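Local coordinates for protein 4-phosphoerythronate dehydrogenase (Lactobacillus jensenii, PDB 4PRK) that probably catalyses the NAD-dependent interconversion of pyruvate and D-lactate, as a D-isomer specific 2-hydroxyacid dehydrogenase, at residues V239-A242 and A243-A247; K14-A17 and A18-K22; I178-P181 and E182-P185; A114-N118 and R119-E123. One frame throughout, in Å; residues are numbered along the deposited sequence.

Contact 1. Residues V239-A242 and A243-A247; sequences VDTA and ALIEA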
loop_
_atom_site.group_PDB
_atom_site.type_symbol
_atom_site.label_atom_id
_atom_site.label_comp_id
_atom_site.label_asym_id
_atom_site.label_seq_id
_atom_site.Cartn_x
_atom_site.Cartn_y
_atom_site.Cartn_z
ATOM N N VAL A 239 -21.493 -10.075 20.781
ATOM C CA VAL A 239 -20.618 -10.999 21.480
ATOM C C VAL A 239 -21.216 -11.353 22.831
ATOM O O VAL A 239 -21.588 -10.471 23.580
ATOM C CB VAL A 239 -19.254 -10.360 21.725
ATOM C CG1 VAL A 239 -18.407 -11.259 22.613
ATOM C CG2 VAL A 239 -18.554 -10.081 20.385
ATOM N N ASP A 240 -21.291 -12.648 23.119
ATOM C CA ASP A 240 -21.705 -13.147 24.431
ATOM C C ASP A 240 -20.535 -12.971 25.383
ATOM O O ASP A 240 -19.618 -13.803 25.393
ATOM C CB ASP A 240 -22.065 -14.656 24.327
ATOM C CG ASP A 240 -22.505 -15.283 25.677
ATOM O OD1 ASP A 240 -22.047 -14.905 26.779
ATOM O OD2 ASP A 240 -23.310 -16.201 25.608
ATOM N N THR A 241 -20.605 -11.946 26.222
ATOM C CA THR A 241 -19.532 -11.617 27.122
ATOM C C THR A 241 -19.069 -12.672 28.094
ATOM O O THR A 241 -17.870 -12.802 28.367
ATOM C CB THR A 241 -19.905 -10.413 27.943
ATOM O OG1 THR A 241 -20.382 -9.385 27.060
ATOM C CG2 THR A 241 -18.677 -9.933 28.759
ATOM N N ALA A 242 -20.012 -13.402 28.645
ATOM C CA ALA A 242 -19.728 -14.548 29.512
ATOM C C ALA A 242 -18.840 -15.533 28.780
ATOM O O ALA A 242 -17.817 -15.998 29.315
ATOM C CB ALA A 242 -21.057 -15.240 29.920
ATOM N N ALA A 243 -19.247 -15.876 27.558
ATOM C CA ALA A 243 -18.487 -16.854 26.737
ATOM C C ALA A 243 -17.131 -16.298 26.376
ATOM O O ALA A 243 -16.185 -17.076 26.271
ATOM C CB ALA A 243 -19.216 -17.225 25.457
ATOM N N LEU A 244 -17.050 -14.969 26.201
ATOM C CA LEU A 244 -15.784 -14.293 25.905
ATOM C C LEU A 244 -14.823 -14.456 27.096
ATOM O O LEU A 244 -13.675 -14.904 26.949
ATOM C CB LEU A 244 -16.042 -12.805 25.565
ATOM C CG LEU A 244 -14.812 -11.879 25.505
ATOM C CD1 LEU A 244 -13.810 -12.401 24.519
ATOM C CD2 LEU A 244 -15.117 -10.438 25.145
ATOM N N ILE A 245 -15.324 -14.122 28.285
ATOM C CA ILE A 245 -14.544 -14.176 29.515
ATOM C C ILE A 245 -14.009 -15.595 29.783
ATOM O O ILE A 245 -12.837 -15.805 30.052
ATOM C CB ILE A 245 -15.425 -13.678 30.686
ATOM C CG1 ILE A 245 -15.516 -12.154 30.639
ATOM C CG2 ILE A 245 -14.838 -14.086 32.003
ATOM C CD1 ILE A 245 -16.409 -11.534 31.678
ATOM N N GLU A 246 -14.907 -16.560 29.687
ATOM C CA GLU A 246 -14.571 -17.953 29.822
ATOM C C GLU A 246 -13.510 -18.409 28.817
ATOM O O GLU A 246 -12.537 -19.081 29.148
ATOM C CB GLU A 246 -15.862 -18.714 29.604
ATOM C CG GLU A 246 -15.746 -20.181 29.865
ATOM C CD GLU A 246 -17.102 -20.875 29.868
ATOM O OE1 GLU A 246 -18.136 -20.183 30.106
ATOM O OE2 GLU A 246 -17.109 -22.112 29.650
ATOM N N ALA A 247 -13.728 -18.065 27.563
ATOM C CA ALA A 247 -12.777 -18.403 26.521
ATOM C C ALA A 247 -11.377 -17.864 26.850
ATOM O O ALA A 247 -10.398 -18.573 26.685
ATOM C CB ALA A 247 -13.257 -17.835 25.185
#
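Asp240 and Ala243 meet in a local helix-cap contact, where the loop after strand 229-232 turns into helix 241-250 of the NAD-binding domain. Asp240 is the N-cap residue: its OD1 accepts from Ala243 N at 3.1 Å, nearly straight at 166°. With chi1 at 179°, CG points opposite the backbone N and folds beside the carbonyl carbon, which carries the carboxylate over the first turn; Ala243 N reaches OD1 from above the carboxylate plane. The backbone of the same residue also serves, Asp240 O taking Leu244 N at 2.9 Å, so one residue supplies an acceptor from each of its halves to the opening turn. The negative carboxylate at this end would also suit the helix dipole. An alanine here would probably leave Ala243 N without its side-chain acceptor.

Apolar side chains add two contacts. Val239, just before the cap, lays CG1 4.1 Å from Leu244 CB, a hydrophobic staple over the helix start. One turn along the helix, Thr241 CG2 comes within 4.0 Å of Ile245 CD1, while Thr241 O receives Ile245 N at 2.9 Å. Leu244 continues inward onto Phe221 and onto Ala256 and Leu258 of strand 255-258, whereas Ile245 rests on helix 279-285. Glu246, exposed, turns its carboxylate to Lys250 in a salt bridge. Cap and staple together begin the helix of a beta-alpha-beta crossover, strand 229-232 to strand 255-258, in a Rossmann-type parallel sheet.

Contact 2. Residues K14-A17 and A18-K22; sequences KLVA and ATEKK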
loop_
_atom_site.group_PDB
_atom_site.type_symbol
_atom_site.label_atom_id
_atom_site.label_comp_id
_atom_site.label_asym_id
_atom_site.label_seq_id
_atom_site.Cartn_x
_atom_site.Cartn_y
_atom_site.Cartn_z
ATOM N N LYS A 14 -15.356 23.467 20.407
ATOM C CA LYS A 14 -14.095 23.894 19.885
ATOM C C LYS A 14 -14.070 24.129 18.416
ATOM O O LYS A 14 -13.301 24.942 17.998
ATOM C CB LYS A 14 -12.996 22.912 20.294
ATOM C CG LYS A 14 -12.656 23.074 21.777
ATOM C CD LYS A 14 -11.478 22.219 22.208
ATOM C CE LYS A 14 -10.713 22.810 23.401
ATOM N NZ LYS A 14 -11.407 22.700 24.702
ATOM N N LEU A 15 -14.875 23.451 17.609
ATOM C CA LEU A 15 -14.843 23.677 16.127
ATOM C C LEU A 15 -15.777 24.777 15.684
ATOM O O LEU A 15 -15.794 25.154 14.530
ATOM C CB LEU A 15 -15.278 22.431 15.362
ATOM C CG LEU A 15 -14.515 21.144 15.654
ATOM C CD1 LEU A 15 -15.144 20.000 14.884
ATOM C CD2 LEU A 15 -13.042 21.317 15.297
ATOM N N VAL A 16 -16.607 25.251 16.583
ATOM C CA VAL A 16 -17.745 26.032 16.154
ATOM C C VAL A 16 -17.393 27.235 15.302
ATOM O O VAL A 16 -18.013 27.520 14.282
ATOM C CB VAL A 16 -18.514 26.527 17.369
ATOM C CG1 VAL A 16 -19.383 27.715 16.983
ATOM C CG2 VAL A 16 -19.347 25.388 17.898
ATOM N N ALA A 17 -16.422 27.972 15.767
ATOM C CA ALA A 17 -16.127 29.231 15.136
ATOM C C ALA A 17 -15.605 28.941 13.764
ATOM O O ALA A 17 -15.915 29.650 12.832
ATOM C CB ALA A 17 -15.113 29.992 15.957
ATOM N N ALA A 18 -14.794 27.902 13.620
ATOM C CA ALA A 18 -14.207 27.615 12.301
ATOM C C ALA A 18 -15.312 27.186 11.331
ATOM O O ALA A 18 -15.247 27.465 10.134
ATOM C CB ALA A 18 -13.152 26.533 12.402
ATOM N N THR A 19 -16.334 26.522 11.863
ATOM C CA THR A 19 -17.401 26.013 11.015
ATOM C C THR A 19 -18.255 27.183 10.520
ATOM O O THR A 19 -18.664 27.231 9.338
ATOM C CB THR A 19 -18.223 24.940 11.759
ATOM O OG1 THR A 19 -17.367 23.821 12.069
ATOM C CG2 THR A 19 -19.363 24.486 10.900
ATOM N N GLU A 20 -18.486 28.144 11.420
ATOM C CA GLU A 20 -19.197 29.372 11.044
ATOM C C GLU A 20 -18.504 30.020 9.856
ATOM O O GLU A 20 -19.106 30.242 8.800
ATOM C CB GLU A 20 -19.325 30.303 12.232
ATOM C CG GLU A 20 -20.399 29.790 13.186
ATOM C CD GLU A 20 -20.563 30.563 14.495
ATOM O OE1 GLU A 20 -19.600 31.048 15.120
ATOM O OE2 GLU A 20 -21.702 30.621 14.958
ATOM N N LYS A 21 -17.219 30.271 10.016
ATOM C CA LYS A 21 -16.434 30.890 8.960
ATOM C C LYS A 21 -16.495 30.044 7.686
ATOM O O LYS A 21 -16.720 30.590 6.608
ATOM C CB LYS A 21 -14.988 31.095 9.370
ATOM C CG LYS A 21 -14.111 31.592 8.222
ATOM C CD LYS A 21 -12.649 31.790 8.609
ATOM C CE LYS A 21 -12.060 30.504 9.164
ATOM N NZ LYS A 21 -10.575 30.527 9.208
ATOM N N LYS A 22 -16.316 28.725 7.809
ATOM C CA LYS A 22 -16.355 27.853 6.643
ATOM C C LYS A 22 -17.727 27.809 5.959
ATOM O O LYS A 22 -17.801 27.833 4.737
ATOM C CB LYS A 22 -15.922 26.450 7.008
ATOM C CG LYS A 22 -16.080 25.409 5.908
ATOM C CD LYS A 22 -15.584 24.075 6.471
ATOM C CE LYS A 22 -15.694 22.940 5.476
ATOM N NZ LYS A 22 -14.726 21.882 5.840
#
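Val16 and Glu20, one turn apart on helix 10-23, lie side by side and point the same way, so that the methyl of one flanks the carboxylate of the other. Val16 CG1 is 3.8 Å from Glu20 OE1, a van der Waals approach of a methyl to a carboxylate oxygen. Glu20 gets there because its CG stands opposite the carbonyl carbon (chi1 -75°), which swings the chain back along the helix over Val16 O; Glu20 CG passes 3.5 Å from that oxygen. Beneath the pair the backbone bond from Glu20 N to Val16 O is 3.0 Å long, and it runs fairly straight, at 164°. The other carboxylate oxygen, OE2, leaves the helix and accepts from Leu27 N of strand 26-30.

That link ties the helix to the strand that follows it, in the first beta-alpha-beta crossover of a five-stranded parallel sheet of order 2-1-3-4-5, a flavodoxin-like arrangement. A leucine in place of Glu20 would probably leave Leu27 N without its carboxylate partner and undo the side-chain tie to strand 26-30.

A different face of the helix belongs to Leu15 and Thr19, which pack on helix 301-319, Thr19 buried against Ile308 and Leu312 while Leu15 touches Val304 and Arg305. Thr19 OG1 sits 3.2 Å from Leu15 O, beside the backbone bond of Thr19 N to the same oxygen at 3.0 Å. The hydroxyl has Glu309 OE2 as its hydrogen-bond partner, and the other oxygen of that carboxylate takes a salt bridge from Lys22 NZ.

Contact 3. Residues I178-P181 and E182-P185; sequences IYNP and EVEP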
loop_
_atom_site.group_PDB
_atom_site.type_symbol
_atom_site.label_atom_id
_atom_site.label_comp_id
_atom_site.label_asym_id
_atom_site.label_seq_id
_atom_site.Cartn_x
_atom_site.Cartn_y
_atom_site.Cartn_z
ATOM N N ILE A 178 -23.495 -9.765 1.232
ATOM C CA ILE A 178 -23.602 -9.057 -0.046
ATOM C C ILE A 178 -22.202 -8.970 -0.609
ATOM O O ILE A 178 -21.221 -8.902 0.135
ATOM C CB ILE A 178 -24.222 -7.626 0.032
ATOM C CG1 ILE A 178 -23.381 -6.692 0.912
ATOM C CG2 ILE A 178 -25.663 -7.654 0.563
ATOM C CD1 ILE A 178 -22.380 -5.893 0.112
ATOM N N TYR A 179 -22.130 -8.945 -1.927
ATOM C CA TYR A 179 -20.880 -8.938 -2.647
ATOM C C TYR A 179 -20.500 -7.487 -3.011
ATOM O O TYR A 179 -21.305 -6.796 -3.614
ATOM C CB TYR A 179 -21.072 -9.763 -3.924
ATOM C CG TYR A 179 -19.932 -9.695 -4.874
ATOM C CD1 TYR A 179 -18.705 -10.148 -4.509
ATOM C CD2 TYR A 179 -20.096 -9.175 -6.150
ATOM C CE1 TYR A 179 -17.622 -10.072 -5.382
ATOM C CE2 TYR A 179 -19.033 -9.096 -7.029
ATOM C CZ TYR A 179 -17.783 -9.544 -6.625
ATOM O OH TYR A 179 -16.701 -9.482 -7.493
ATOM N N ASN A 180 -19.297 -7.026 -2.676
ATOM C CA ASN A 180 -18.813 -5.746 -3.254
ATOM C C ASN A 180 -17.525 -5.894 -4.014
ATOM O O ASN A 180 -16.442 -6.069 -3.418
ATOM C CB ASN A 180 -18.633 -4.637 -2.195
ATOM C CG ASN A 180 -18.420 -3.230 -2.835
ATOM O OD1 ASN A 180 -18.336 -3.057 -4.066
ATOM N ND2 ASN A 180 -18.329 -2.229 -1.993
ATOM N N PRO A 181 -17.598 -5.757 -5.335
ATOM C CA PRO A 181 -16.419 -6.000 -6.137
ATOM C C PRO A 181 -15.245 -5.085 -5.793
ATOM O O PRO A 181 -14.094 -5.473 -5.936
ATOM C CB PRO A 181 -16.892 -5.739 -7.565
ATOM C CG PRO A 181 -18.195 -5.028 -7.454
ATOM C CD PRO A 181 -18.759 -5.319 -6.128
ATOM N N GLU A 182 -15.541 -3.892 -5.318
ATOM C CA GLU A 182 -14.476 -2.944 -5.014
ATOM C C GLU A 182 -13.604 -3.295 -3.814
ATOM O O GLU A 182 -12.481 -2.813 -3.716
ATOM C CB GLU A 182 -15.057 -1.518 -4.904
ATOM C CG GLU A 182 -15.875 -1.199 -3.686
ATOM C CD GLU A 182 -16.795 0.016 -3.891
ATOM O OE1 GLU A 182 -17.945 -0.042 -3.389
ATOM O OE2 GLU A 182 -16.391 1.033 -4.547
ATOM N N VAL A 183 -14.051 -4.175 -2.927
ATOM C CA VAL A 183 -13.151 -4.655 -1.836
ATOM C C VAL A 183 -12.184 -5.825 -2.198
ATOM O O VAL A 183 -11.222 -6.146 -1.432
ATOM C CB VAL A 183 -13.957 -4.997 -0.551
ATOM C CG1 VAL A 183 -14.716 -3.775 -0.052
ATOM C CG2 VAL A 183 -14.926 -6.167 -0.757
ATOM N N GLU A 184 -12.370 -6.456 -3.353
ATOM C CA GLU A 184 -11.565 -7.642 -3.624
ATOM C C GLU A 184 -10.066 -7.464 -3.776
ATOM O O GLU A 184 -9.338 -8.422 -3.604
ATOM C CB GLU A 184 -12.109 -8.385 -4.840
ATOM C CG GLU A 184 -13.511 -8.935 -4.490
ATOM C CD GLU A 184 -14.055 -10.002 -5.423
ATOM O OE1 GLU A 184 -14.258 -9.688 -6.628
ATOM O OE2 GLU A 184 -14.338 -11.130 -4.913
ATOM N N PRO A 185 -9.570 -6.254 -4.082
ATOM C CA PRO A 185 -8.097 -6.136 -4.064
ATOM C C PRO A 185 -7.522 -6.335 -2.680
ATOM O O PRO A 185 -6.345 -6.581 -2.541
ATOM C CB PRO A 185 -7.859 -4.682 -4.458
ATOM C CG PRO A 185 -9.129 -4.223 -5.095
ATOM C CD PRO A 185 -10.229 -4.991 -4.459
#
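Asn180 and Glu182 form one tight part of this local turn. Asn180 ND2 gives a 2.6 Å bond to Glu182 OE1, on the anti lone pair of that oxygen and within the amide plane, while Glu182 N donates to Asn180 OD1 at 3.2 Å, from above the amide plane, in an Asx turn. The Glu182 chain starts from the crowded position between N and carbonyl carbon (chi1 73°), which folds it back over the amide. Val183 N to Asn180 O, 3.1 Å, and Glu184 N to Pro181 O, 3.3 Å, close the short 3-10 segment.

A second tight point joins Tyr179 to Glu184: OH donates to OE1 at 2.6 Å, with OE1 in plane at the ring edge and ring and carboxylate planes 81° apart. Between the two segments Pro185 is the loose end, its CD 4.2 Å from Pro181 O, though neighbouring subunits cover it.

Glu182 OE2 bonds His156 ND1 of the third subunit, so the Asn180 amide probably helps fix the rotation of a carboxylate used at the interface. The proton of Tyr179 OH goes to Glu184 OE1, while its oxygen also bonds Asn306 ND2 of that subunit.

Contact 4. Residues A114-N118 and R119-E123; sequences AMYLN and RKIGE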
loop_
_atom_site.group_PDB
_atom_site.type_symbol
_atom_site.label_atom_id
_atom_site.label_comp_id
_atom_site.label_asym_id
_atom_site.label_seq_id
_atom_site.Cartn_x
_atom_site.Cartn_y
_atom_site.Cartn_z
ATOM N N ALA A 114 -5.694 -4.546 17.738
ATOM C CA ALA A 114 -5.168 -5.833 17.282
ATOM C C ALA A 114 -3.635 -5.918 17.316
ATOM O O ALA A 114 -3.097 -6.959 17.707
ATOM C CB ALA A 114 -5.649 -6.211 15.895
ATOM N N MET A 115 -2.949 -4.838 16.918
ATOM C CA MET A 115 -1.506 -4.890 16.847
ATOM C C MET A 115 -0.936 -4.900 18.253
ATOM O O MET A 115 -0.064 -5.691 18.553
ATOM C CB MET A 115 -0.895 -3.729 16.070
ATOM C CG MET A 115 -1.690 -3.353 14.862
ATOM S SD MET A 115 -0.636 -2.775 13.573
ATOM C CE MET A 115 -0.096 -4.520 13.338
ATOM N N TYR A 116 -1.412 -4.007 19.098
ATOM C CA TYR A 116 -0.986 -4.031 20.514
ATOM C C TYR A 116 -1.133 -5.414 21.161
ATOM O O TYR A 116 -0.187 -5.950 21.766
ATOM C CB TYR A 116 -1.724 -2.978 21.312
ATOM C CG TYR A 116 -1.392 -2.925 22.778
ATOM C CD1 TYR A 116 -2.007 -3.771 23.628
ATOM C CD2 TYR A 116 -0.561 -1.941 23.303
ATOM C CE1 TYR A 116 -1.759 -3.755 24.973
ATOM C CE2 TYR A 116 -0.312 -1.863 24.666
ATOM C CZ TYR A 116 -0.923 -2.802 25.480
ATOM O OH TYR A 116 -0.789 -2.835 26.789
ATOM N N LEU A 117 -2.314 -5.993 21.038
ATOM C CA LEU A 117 -2.535 -7.320 21.604
ATOM C C LEU A 117 -1.698 -8.370 20.959
ATOM O O LEU A 117 -1.253 -9.241 21.649
ATOM C CB LEU A 117 -4.003 -7.714 21.552
ATOM C CG LEU A 117 -4.871 -6.777 22.357
ATOM C CD1 LEU A 117 -6.333 -7.018 22.125
ATOM C CD2 LEU A 117 -4.492 -6.902 23.844
ATOM N N ASN A 118 -1.470 -8.270 19.640
ATOM C CA ASN A 118 -0.573 -9.189 18.905
ATOM C C ASN A 118 0.819 -9.106 19.408
ATOM O O ASN A 118 1.482 -10.102 19.500
ATOM C CB ASN A 118 -0.571 -8.920 17.399
ATOM C CG ASN A 118 0.413 -9.790 16.633
ATOM O OD1 ASN A 118 0.253 -11.009 16.551
ATOM N ND2 ASN A 118 1.386 -9.155 15.981
ATOM N N ARG A 119 1.265 -7.909 19.748
ATOM C CA ARG A 119 2.593 -7.737 20.309
ATOM C C ARG A 119 2.647 -8.041 21.837
ATOM O O ARG A 119 3.751 -7.984 22.460
ATOM C CB ARG A 119 3.079 -6.293 20.016
ATOM C CG ARG A 119 3.225 -5.972 18.517
ATOM C CD ARG A 119 4.075 -7.003 17.744
ATOM N NE ARG A 119 5.418 -7.131 18.339
ATOM C CZ ARG A 119 6.605 -6.964 17.717
ATOM N NH1 ARG A 119 6.719 -6.681 16.429
ATOM N NH2 ARG A 119 7.727 -7.146 18.406
ATOM N N LYS A 120 1.473 -8.305 22.433
ATOM C CA LYS A 120 1.338 -8.679 23.857
ATOM C C LYS A 120 1.987 -7.696 24.792
ATOM O O LYS A 120 2.555 -8.079 25.838
ATOM C CB LYS A 120 1.910 -10.081 24.104
ATOM C CG LYS A 120 1.403 -11.103 23.094
ATOM C CD LYS A 120 2.130 -12.440 23.214
ATOM C CE LYS A 120 1.305 -13.529 22.570
ATOM N NZ LYS A 120 2.066 -14.791 22.470
ATOM N N ILE A 121 1.868 -6.418 24.445
ATOM C CA ILE A 121 2.505 -5.380 25.200
ATOM C C ILE A 121 1.982 -5.378 26.641
ATOM O O ILE A 121 2.753 -5.132 27.566
ATOM C CB ILE A 121 2.338 -4.023 24.540
ATOM C CG1 ILE A 121 3.118 -3.987 23.202
ATOM C CG2 ILE A 121 2.791 -2.901 25.457
ATOM C CD1 ILE A 121 2.748 -2.837 22.261
ATOM N N GLY A 122 0.694 -5.638 26.824
ATOM C CA GLY A 122 0.079 -5.597 28.127
ATOM C C GLY A 122 0.479 -6.787 28.957
ATOM O O GLY A 122 0.594 -6.687 30.159
ATOM N N GLU A 123 0.684 -7.922 28.308
ATOM C CA GLU A 123 1.204 -9.083 28.998
ATOM C C GLU A 123 2.678 -8.834 29.430
ATOM O O GLU A 123 3.051 -9.198 30.547
ATOM C CB GLU A 123 1.052 -10.338 28.153
ATOM C CG GLU A 123 -0.395 -10.689 27.814
ATOM C CD GLU A 123 -0.518 -11.832 26.802
ATOM O OE1 GLU A 123 -0.983 -11.653 25.668
ATOM O OE2 GLU A 123 -0.096 -12.932 27.112
HETATM O O HOH W 1 -2.083 -9.761 24.383
#
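Ile121 N and Lys120 N bond back to Tyr116 O and Leu117 O where helix 103-118 ends, and Lys120, with positive phi (54°), ends the helix and leads directly into helix 121-129. This is a Schellman motif: Lys120 N reaches Leu117 O at 3.0 Å, and Ile121 N makes a weak, long bond of 3.4 Å to Tyr116 O. Lys120 is at the same time the N-cap residue of the following helix, so the two helices meet with almost no linker. Ahead of it, Arg119 N still makes a regular helical bond to Met115 O at 2.8 Å.

Tyr116 and Ile121 add the apolar contact, between the C3 and C'' positions, that commonly accompanies a Schellman motif. Tyr116 has CG opposite its backbone N (chi1 179°), which sends the ring forward past the helix end, and Ile121 crosses it at about a right angle. Ile121 CB stands over one face, toward its rim, 3.7 Å from the centroid of the Tyr116 ring, a CH-pi contact, with Ile121 CG2 3.4 Å from Tyr116 CE2. Tyr116 also stacks on Tyr116 of the second subunit, so this apolar contact lies at the interface with that subunit. Arg119 bends at two of its torsions and gives NH1 and NH2 to Ala105 O and Ala297 O of the second subunit. Asn118 ND2 goes to Asn142 O and Lys120 NZ to Ile140 O and Ser138 O, pinning the turn to residues 138-142 of its own chain. On the side of Glu123 a single water donates to both Leu117 O, 2.9 Å away, and Glu123 OE1, 2.5 Å away.

Contacts 1, 3 and 4 all fall in the NAD-binding domain, whereas contact 2 is on the helix between strands 2-6 and 26-30 of the other, five-stranded sheet; its centre lies about 44 Å from that of contact 1, on the opposite side of the chain's centre. Contacts 1 and 4 are the nearest pair, about 10 Å between closest atoms; residues of contact 4 pack on strand 229-232, which leads toward the helix of contact 1. Contact 3 stays about 17 Å from contact 4 at nearest atoms; it faces the third and fourth subunits, contact 4 the second. Val183 of contact 3 lies near the glycines of a probable dinucleotide-binding GxGxxG turn, Gly153 to Gly158, without touching them.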